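Local coordinates for ketosynthase (Streptomyces sp. MSC090213JE08, PDB 6KXD), which probably takes part in carbon-carbon bond formation during polyketide chain extension, within the ketosynthase/chain length factor of ishigamide biosynthesis, at residues Glu286-Gly300 with Asp347-Val360. Numbering follows the deposited sequence.
Sequences EVWAAVPCAAPTAAG and DADSRGRIALVCAV. With EDO (1,2-ethanediol), chain D.
Ile354 O is gripped by two successive backbone amides: Trp288 N lies 2.7 Å from it, somewhat tilted from the carbonyl plane, and Ala289 N approaches within that plane at 3.3 Å. The chain turns a corner at Trp288, and this double acceptance marks a bulge-like break before regular parallel pairing begins. Beyond it, Leu356 N donates to Ala289 O, Val291 N to Leu356 O and Cys358 N to Val291 O, so Leu356 is held through both its N and O, by Ala289 and Val291, in the parallel-strand pattern; the short strand axes diverge by only 9°. Strand 365-373 takes the other edge of 354-360. Ala289, Val291, Ala355 and Val357 share one face, where helix 332-344 packs and Gln336 bonds to Val291 O and Cys358 O. Ala290 and Leu356 occupy the other, with Leu356 against helix 298-310.

At the corner, Trp288 has its CG anti to the backbone N, and the indole reaches back across the turn before strand 354-360. Arg353 CG sits over the five-membered ring, 3.7 Å from its centroid, and Ser350 CA lies over the same face above the six-membered ring; both are CH-pi contacts. The Arg353 chain bends at chi2, setting one face of its guanidinium over Trp288 CD1, off centre, with NH1 3.5 Å from that carbon; the planes are 51° apart, so the two are not stacked parallel. Arg318 makes a cation-pi contact with the same indole.

At the far end, Cys293 SG receives the Val360 N-H at 3.5 Å with a nearly straight angle of 165°, extending the strand contact past the last regular bridge. Val360 CG2 then packs on Ala299 CB at 4.0 Å. Two neighbouring parallel strands, linked through a largely helical connection and covered by helices 332-344 and 298-310 on their two faces, are as expected of one of the two sheets in the five-layered alpha-beta-alpha-beta-alpha thiolase fold of ketosynthases.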
loop_
_atom_site.group_PDB
_atom_site.type_symbol
_atom_site.label_atom_id
_atom_site.label_comp_id
_atom_site.label_asym_id
_atom_site.label_seq_id
_atom_site.Cartn_x
_atom_site.Cartn_y
_atom_site.Cartn_z
ATOM N N GLU B 286 7.443 -30.960 -11.455
ATOM C CA GLU B 286 7.755 -31.174 -10.038
ATOM C C GLU B 286 6.638 -30.639 -9.129
ATOM O O GLU B 286 6.619 -30.911 -7.924
ATOM C CB GLU B 286 9.022 -30.424 -9.657
ATOM C CG GLU B 286 10.288 -30.954 -10.299
ATOM C CD GLU B 286 11.467 -30.164 -9.765
ATOM O OE1 GLU B 286 12.228 -29.599 -10.582
ATOM O OE2 GLU B 286 11.583 -30.081 -8.518
ATOM N N VAL B 287 5.702 -29.869 -9.686
ATOM C CA VAL B 287 4.667 -29.267 -8.852
ATOM C C VAL B 287 3.769 -30.354 -8.300
ATOM O O VAL B 287 3.181 -31.139 -9.034
ATOM C CB VAL B 287 3.834 -28.214 -9.610
ATOM C CG1 VAL B 287 2.724 -27.688 -8.715
ATOM C CG2 VAL B 287 4.724 -27.114 -10.136
ATOM N N TRP B 288 3.660 -30.375 -6.966
ATOM C CA TRP B 288 2.938 -31.381 -6.247
ATOM C C TRP B 288 1.570 -30.855 -5.836
ATOM O O TRP B 288 0.598 -31.623 -5.754
ATOM C CB TRP B 288 3.794 -31.827 -5.053
ATOM C CG TRP B 288 3.153 -32.770 -4.080
ATOM C CD1 TRP B 288 3.100 -34.136 -4.147
ATOM C CD2 TRP B 288 2.505 -32.401 -2.857
ATOM N NE1 TRP B 288 2.441 -34.632 -3.053
ATOM C CE2 TRP B 288 2.058 -33.595 -2.251
ATOM C CE3 TRP B 288 2.255 -31.172 -2.225
ATOM C CZ2 TRP B 288 1.388 -33.591 -1.032
ATOM C CZ3 TRP B 288 1.567 -31.173 -1.032
ATOM C CH2 TRP B 288 1.147 -32.369 -0.449
ATOM N N ALA B 289 1.507 -29.543 -5.576
ATOM C CA ALA B 289 0.242 -28.888 -5.260
ATOM C C ALA B 289 0.202 -27.543 -5.972
ATOM O O ALA B 289 1.183 -26.784 -5.923
ATOM C CB ALA B 289 0.081 -28.711 -3.759
ATOM N N ALA B 290 -0.883 -27.323 -6.710
ATOM C CA ALA B 290 -1.116 -26.075 -7.384
ATOM C C ALA B 290 -2.489 -25.558 -6.969
ATOM O O ALA B 290 -3.491 -26.246 -7.111
ATOM C CB ALA B 290 -1.049 -26.255 -8.872
ATOM N N VAL B 291 -2.512 -24.315 -6.475
ATOM C CA VAL B 291 -3.686 -23.734 -5.880
ATOM C C VAL B 291 -3.954 -22.405 -6.558
ATOM O O VAL B 291 -3.326 -21.404 -6.261
ATOM C CB VAL B 291 -3.558 -23.576 -4.359
ATOM C CG1 VAL B 291 -4.854 -23.060 -3.808
ATOM C CG2 VAL B 291 -3.180 -24.893 -3.681
ATOM N N PRO B 292 -4.890 -22.412 -7.533
ATOM C CA PRO B 292 -5.356 -21.202 -8.194
ATOM C C PRO B 292 -6.298 -20.459 -7.253
ATOM O O PRO B 292 -6.806 -21.073 -6.340
ATOM C CB PRO B 292 -6.110 -21.711 -9.442
ATOM C CG PRO B 292 -6.367 -23.166 -9.195
ATOM C CD PRO B 292 -5.498 -23.636 -8.047
ATOM N N CYS B 293 -6.584 -19.186 -7.532
ATOM C CA CYS B 293 -7.447 -18.435 -6.636
ATOM C C CYS B 293 -8.924 -18.757 -6.894
ATOM O O CYS B 293 -9.773 -18.447 -6.089
ATOM C CB CYS B 293 -7.209 -16.934 -6.733
ATOM S SG CYS B 293 -7.628 -16.227 -8.347
ATOM N N ALA B 294 -9.215 -19.288 -8.068
ATOM C CA ALA B 294 -10.590 -19.726 -8.415
ATOM C C ALA B 294 -11.565 -18.524 -8.424
ATOM O O ALA B 294 -12.724 -18.677 -8.072
ATOM C CB ALA B 294 -11.020 -20.781 -7.440
ATOM N N ALA B 295 -11.066 -17.329 -8.782
ATOM C CA ALA B 295 -11.888 -16.123 -8.914
ATOM C C ALA B 295 -13.076 -16.480 -9.796
ATOM O O ALA B 295 -12.873 -17.138 -10.806
ATOM C CB ALA B 295 -11.115 -15.009 -9.540
ATOM N N PRO B 296 -14.318 -16.057 -9.463
ATOM C CA PRO B 296 -15.513 -16.438 -10.230
ATOM C C PRO B 296 -15.702 -15.495 -11.430
ATOM O O PRO B 296 -16.727 -14.836 -11.560
ATOM C CB PRO B 296 -16.598 -16.329 -9.143
ATOM C CG PRO B 296 -16.160 -15.115 -8.370
ATOM C CD PRO B 296 -14.646 -15.226 -8.291
ATOM N N THR B 297 -14.678 -15.432 -12.287
ATOM C CA THR B 297 -14.547 -14.460 -13.330
ATOM C C THR B 297 -13.950 -15.187 -14.534
ATOM O O THR B 297 -13.495 -16.318 -14.383
ATOM C CB THR B 297 -13.686 -13.268 -12.903
ATOM O OG1 THR B 297 -12.360 -13.741 -12.664
ATOM C CG2 THR B 297 -14.239 -12.540 -11.690
ATOM N N ALA B 298 -13.952 -14.521 -15.692
ATOM C CA ALA B 298 -13.335 -15.083 -16.890
ATOM C C ALA B 298 -11.852 -15.317 -16.603
ATOM O O ALA B 298 -11.292 -16.290 -17.056
ATOM C CB ALA B 298 -13.523 -14.155 -18.065
ATOM N N ALA B 299 -11.244 -14.385 -15.872
ATOM C CA ALA B 299 -9.846 -14.453 -15.568
ATOM C C ALA B 299 -9.580 -15.669 -14.682
ATOM O O ALA B 299 -8.573 -16.305 -14.825
ATOM C CB ALA B 299 -9.371 -13.163 -14.964
ATOM N N GLY B 300 -10.478 -15.929 -13.739
ATOM C CA GLY B 300 -10.410 -17.087 -12.887
ATOM C C GLY B 300 -10.484 -18.373 -13.677
ATOM O O GLY B 300 -9.781 -19.360 -13.384
ATOM N N ASP B 347 1.478 -34.903 6.974
ATOM C CA ASP B 347 1.476 -35.759 5.796
ATOM C C ASP B 347 2.885 -35.765 5.211
ATOM O O ASP B 347 3.206 -34.948 4.348
ATOM C CB ASP B 347 0.451 -35.331 4.749
ATOM C CG ASP B 347 0.413 -36.304 3.574
ATOM O OD1 ASP B 347 0.837 -37.488 3.760
ATOM O OD2 ASP B 347 0.014 -35.883 2.481
ATOM N N ALA B 348 3.689 -36.716 5.693
ATOM C CA ALA B 348 5.097 -36.880 5.344
ATOM C C ALA B 348 5.304 -36.869 3.818
ATOM O O ALA B 348 6.386 -36.520 3.365
ATOM C CB ALA B 348 5.625 -38.151 5.974
ATOM N N ASP B 349 4.270 -37.213 3.038
ATOM C CA ASP B 349 4.346 -37.248 1.553
ATOM C C ASP B 349 4.690 -35.850 1.001
ATOM O O ASP B 349 5.226 -35.729 -0.100
ATOM C CB ASP B 349 3.039 -37.742 0.915
ATOM C CG ASP B 349 2.770 -39.254 0.951
ATOM O OD1 ASP B 349 3.600 -40.021 1.492
ATOM O OD2 ASP B 349 1.712 -39.665 0.440
ATOM N N SER B 350 4.362 -34.790 1.761
ATOM C CA SER B 350 4.527 -33.423 1.294
ATOM C C SER B 350 5.978 -32.946 1.409
ATOM O O SER B 350 6.320 -31.949 0.804
ATOM C CB SER B 350 3.620 -32.485 2.051
ATOM O OG SER B 350 3.949 -32.442 3.436
ATOM N N ARG B 351 6.821 -33.631 2.196
ATOM C CA ARG B 351 8.121 -33.089 2.518
ATOM C C ARG B 351 8.959 -32.970 1.242
ATOM O O ARG B 351 9.027 -33.895 0.474
ATOM C CB ARG B 351 8.889 -33.927 3.548
ATOM C CG ARG B 351 10.197 -33.274 3.993
ATOM C CD ARG B 351 10.641 -33.603 5.426
ATOM N NE ARG B 351 11.395 -32.516 6.070
ATOM C CZ ARG B 351 12.676 -32.223 5.831
ATOM N NH1 ARG B 351 13.392 -32.996 5.033
ATOM N NH2 ARG B 351 13.234 -31.155 6.376
ATOM N N GLY B 352 9.577 -31.805 1.075
ATOM C CA GLY B 352 10.411 -31.396 -0.047
ATOM C C GLY B 352 9.642 -31.140 -1.332
ATOM O O GLY B 352 10.281 -30.907 -2.341
ATOM N N ARG B 353 8.289 -31.179 -1.298
ATOM C CA ARG B 353 7.535 -31.081 -2.537
ATOM C C ARG B 353 7.356 -29.607 -2.921
ATOM O O ARG B 353 7.313 -28.749 -2.091
ATOM C CB ARG B 353 6.173 -31.761 -2.405
ATOM C CG ARG B 353 6.240 -33.273 -2.246
ATOM C CD ARG B 353 6.896 -33.981 -3.416
ATOM N NE ARG B 353 6.894 -35.410 -3.098
ATOM C CZ ARG B 353 6.109 -36.328 -3.653
ATOM N NH1 ARG B 353 5.804 -36.248 -4.936
ATOM N NH2 ARG B 353 5.631 -37.321 -2.913
ATOM N N ILE B 354 7.173 -29.352 -4.218
ATOM C CA ILE B 354 6.928 -28.023 -4.722
ATOM C C ILE B 354 5.427 -27.726 -4.738
ATOM O O ILE B 354 4.568 -28.541 -5.141
ATOM C CB ILE B 354 7.545 -27.847 -6.124
ATOM C CG1 ILE B 354 9.064 -27.942 -6.094
ATOM C CG2 ILE B 354 7.107 -26.522 -6.752
ATOM C CD1 ILE B 354 9.715 -26.783 -5.380
ATOM N N ALA B 355 5.086 -26.505 -4.312
ATOM C CA ALA B 355 3.765 -26.012 -4.442
ATOM C C ALA B 355 3.799 -24.670 -5.185
ATOM O O ALA B 355 4.699 -23.887 -5.103
ATOM C CB ALA B 355 3.112 -25.862 -3.093
ATOM N N LEU B 356 2.742 -24.445 -5.930
ATOM C CA LEU B 356 2.556 -23.250 -6.728
ATOM C C LEU B 356 1.203 -22.658 -6.340
ATOM O O LEU B 356 0.189 -23.382 -6.330
ATOM C CB LEU B 356 2.539 -23.615 -8.210
ATOM C CG LEU B 356 2.530 -22.455 -9.196
ATOM C CD1 LEU B 356 3.228 -22.853 -10.479
ATOM C CD2 LEU B 356 1.104 -22.061 -9.529
ATOM N N VAL B 357 1.190 -21.360 -6.053
ATOM C CA VAL B 357 -0.066 -20.648 -5.788
ATOM C C VAL B 357 -0.153 -19.515 -6.809
ATOM O O VAL B 357 0.821 -18.933 -7.151
ATOM C CB VAL B 357 -0.172 -20.139 -4.342
ATOM C CG1 VAL B 357 -0.010 -21.275 -3.366
ATOM C CG2 VAL B 357 0.783 -19.019 -4.030
ATOM N N CYS B 358 -1.338 -19.293 -7.353
ATOM C CA CYS B 358 -1.495 -18.366 -8.409
ATOM C C CYS B 358 -2.746 -17.545 -8.072
ATOM O O CYS B 358 -3.746 -18.101 -7.569
ATOM C CB CYS B 358 -1.710 -19.110 -9.738
ATOM S SG CYS B 358 -1.947 -17.916 -11.071
ATOM N N ALA B 359 -2.711 -16.250 -8.361
ATOM C CA ALA B 359 -3.913 -15.440 -8.237
ATOM C C ALA B 359 -3.962 -14.418 -9.359
ATOM O O ALA B 359 -2.941 -14.030 -9.886
ATOM C CB ALA B 359 -3.970 -14.743 -6.916
ATOM N N VAL B 360 -5.208 -14.039 -9.676
ATOM C CA VAL B 360 -5.548 -12.999 -10.642
ATOM C C VAL B 360 -6.552 -12.060 -9.992
ATOM O O VAL B 360 -7.367 -12.447 -9.226
ATOM C CB VAL B 360 -6.114 -13.602 -11.942
ATOM C CG1 VAL B 360 -5.068 -14.502 -12.546
ATOM C CG2 VAL B 360 -7.414 -14.377 -11.720
HETATM C C1 EDO D . -10.953 -10.680 -13.214
HETATM O O1 EDO D . -11.032 -11.326 -11.917
HETATM C C2 EDO D . -12.251 -10.193 -13.872
HETATM O O2 EDO D . -12.144 -10.661 -15.214
#